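Local coordinates for protein time interval measuring enzyme TIME (Bombyx mori, PDB 2E47) that probably converts superoxide to hydrogen peroxide and oxygen with one copper and one zinc ion per subunit, at residues H50-G55 / G65-P70. Sequence-based numbering, arbitrary orientation.
Sequences HVHEKG and GSHFNP. With CU (copper (II) ion), chain E; ZN (zinc ion), chain F.
H52 and H67 sit in a single beta bridge, with their CA atoms 4.2 Å apart. F68 N donates to V51 O at 2.8 Å in an almost straight bond. E53 N gives the second bond, to S66 O. That bond is more bent, although the donor lies nearly on the line of the carbonyl. The touching parts, 50-53 and 65-68, run at 106° to each other, and the pairing is limited to a single bridge. H50 to H52 end strand 45-52, and E53 to G55 continue as loop. Segment 65-70 belongs to the long loop that leads on to strand 87-93.

The crossing brings together three of the four copper ligands and one zinc ligand of the two-metal site of the Cu-Zn superoxide dismutase fold, with H67 as the bridging histidine of the family. H67 NE2 binds copper at 2.0 Å, and its ND1 binds zinc. H50 coordinates copper through ND1, whereas H52 uses NE2, at 2.1 Å. H124 completes the copper site; H75, H84 and D87 complete the zinc site.

The H67 ring presents its edge to one face of H52 in an offset edge-to-face pair, planes at 69°, with CD2 3.1 Å from H52 NE2. H50 meets the bridge differently. Its CB lies over a face of H67 as a CH-pi contact, and the two rings are oblique to each other. H50 ND1 and H67 NE2 come close because they share the metal.

Second-shell bonds fix both copper-binding rings of 50-55. H52 ND1 donates to G65 O at 3.0 Å from above the carbonyl plane, and R147 also bonds to that oxygen. D128 holds H50 NE2. Beside the bridge, V51 CG1 packs on F68 CB. V51 CG1 is anti to the backbone N (chi1 177°), as is CG of F68, and the two side chains run alongside each other, both touching R119.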
loop_
_atom_site.group_PDB
_atom_site.type_symbol
_atom_site.label_atom_id
_atom_site.label_comp_id
_atom_site.label_asym_id
_atom_site.label_seq_id
_atom_site.Cartn_x
_atom_site.Cartn_y
_atom_site.Cartn_z
ATOM N N HIS A 50 -1.049 14.948 -2.867
ATOM C CA HIS A 50 -0.187 14.930 -1.671
ATOM C C HIS A 50 0.055 13.520 -1.158
ATOM O O HIS A 50 -0.767 12.673 -1.417
ATOM C CB HIS A 50 -0.843 15.688 -0.533
ATOM C CG HIS A 50 -1.545 16.940 -0.958
ATOM N ND1 HIS A 50 -2.867 17.185 -0.641
ATOM C CD2 HIS A 50 -1.102 18.021 -1.667
ATOM C CE1 HIS A 50 -3.207 18.363 -1.142
ATOM N NE2 HIS A 50 -2.156 18.899 -1.759
ATOM N N VAL A 51 1.109 13.308 -0.359
ATOM C CA VAL A 51 1.286 12.077 0.406
ATOM C C VAL A 51 0.643 12.325 1.755
ATOM O O VAL A 51 1.044 13.292 2.519
ATOM C CB VAL A 51 2.768 11.746 0.579
ATOM C CG1 VAL A 51 2.964 10.491 1.448
ATOM C CG2 VAL A 51 3.454 11.555 -0.844
ATOM N N HIS A 52 -0.352 11.511 2.078
ATOM C CA HIS A 52 -1.018 11.660 3.353
ATOM C C HIS A 52 -0.367 10.655 4.342
ATOM O O HIS A 52 0.363 9.731 3.961
ATOM C CB HIS A 52 -2.543 11.501 3.183
ATOM C CG HIS A 52 -3.231 12.699 2.577
ATOM N ND1 HIS A 52 -4.429 13.178 3.047
ATOM C CD2 HIS A 52 -2.914 13.491 1.531
ATOM C CE1 HIS A 52 -4.823 14.198 2.311
ATOM N NE2 HIS A 52 -3.907 14.427 1.389
ATOM N N GLU A 53 -0.565 10.879 5.630
ATOM C CA GLU A 53 0.228 10.213 6.626
ATOM C C GLU A 53 -0.039 8.689 6.703
ATOM O O GLU A 53 0.882 7.915 6.882
ATOM C CB GLU A 53 -0.040 10.870 7.990
ATOM C CG GLU A 53 0.715 10.168 9.074
ATOM C CD GLU A 53 0.356 10.644 10.488
ATOM O OE1 GLU A 53 1.158 10.350 11.420
ATOM O OE2 GLU A 53 -0.705 11.289 10.657
ATOM N N LYS A 54 -1.290 8.259 6.609
ATOM C CA LYS A 54 -1.572 6.858 6.852
ATOM C C LYS A 54 -1.939 6.161 5.518
ATOM O O LYS A 54 -2.609 6.759 4.644
ATOM C CB LYS A 54 -2.785 6.770 7.753
ATOM C CG LYS A 54 -2.621 7.318 9.205
ATOM C CD LYS A 54 -1.271 6.996 9.707
ATOM C CE LYS A 54 -1.103 7.388 11.194
ATOM N NZ LYS A 54 0.135 6.736 11.787
ATOM N N GLY A 55 -1.579 4.900 5.385
ATOM C CA GLY A 55 -1.916 4.101 4.164
ATOM C C GLY A 55 -3.085 3.212 4.491
ATOM O O GLY A 55 -3.114 2.026 4.176
ATOM N N GLY A 65 -5.761 10.134 6.646
ATOM C CA GLY A 65 -5.298 11.137 7.591
ATOM C C GLY A 65 -4.953 12.450 6.879
ATOM O O GLY A 65 -5.499 12.753 5.797
ATOM N N SER A 66 -4.048 13.227 7.477
ATOM C CA SER A 66 -3.690 14.526 6.920
ATOM C C SER A 66 -2.352 14.435 6.196
ATOM O O SER A 66 -1.794 13.351 6.001
ATOM C CB SER A 66 -3.672 15.604 8.031
ATOM O OG SER A 66 -2.850 15.238 9.122
ATOM N N HIS A 67 -1.815 15.562 5.779
ATOM C CA HIS A 67 -0.638 15.534 4.959
ATOM C C HIS A 67 0.501 14.954 5.787
ATOM O O HIS A 67 0.649 15.301 6.974
ATOM C CB HIS A 67 -0.329 16.942 4.378
ATOM C CG HIS A 67 -1.349 17.434 3.384
ATOM N ND1 HIS A 67 -1.327 18.711 2.870
ATOM C CD2 HIS A 67 -2.424 16.791 2.825
ATOM C CE1 HIS A 67 -2.362 18.811 2.017
ATOM N NE2 HIS A 67 -3.006 17.636 1.917
ATOM N N PHE A 68 1.340 14.113 5.189
ATOM C CA PHE A 68 2.487 13.574 5.888
ATOM C C PHE A 68 3.418 14.731 6.337
ATOM O O PHE A 68 3.927 15.473 5.506
ATOM C CB PHE A 68 3.210 12.588 5.001
ATOM C CG PHE A 68 4.420 11.936 5.633
ATOM C CD1 PHE A 68 4.402 11.492 6.957
ATOM C CD2 PHE A 68 5.581 11.765 4.889
ATOM C CE1 PHE A 68 5.505 10.883 7.508
ATOM C CE2 PHE A 68 6.698 11.141 5.404
ATOM C CZ PHE A 68 6.664 10.697 6.732
ATOM N N ASN A 69 3.658 14.863 7.646
ATOM C CA ASN A 69 4.298 16.074 8.209
ATOM C C ASN A 69 5.193 15.726 9.447
ATOM O O ASN A 69 4.893 16.165 10.558
ATOM C CB ASN A 69 3.193 17.092 8.573
ATOM C CG ASN A 69 3.713 18.491 9.078
ATOM O OD1 ASN A 69 2.968 19.172 9.761
ATOM N ND2 ASN A 69 4.861 18.948 8.637
ATOM N N PRO A 70 6.281 14.921 9.247
ATOM C CA PRO A 70 7.129 14.510 10.349
ATOM C C PRO A 70 7.918 15.690 10.919
ATOM O O PRO A 70 8.376 15.634 12.062
ATOM C CB PRO A 70 8.099 13.549 9.685
ATOM C CG PRO A 70 8.209 14.032 8.285
ATOM C CD PRO A 70 6.793 14.411 7.955
HETATM CU CU CU E . -4.110 16.374 0.755
HETATM ZN ZN ZN F . 0.251 19.971 3.210
#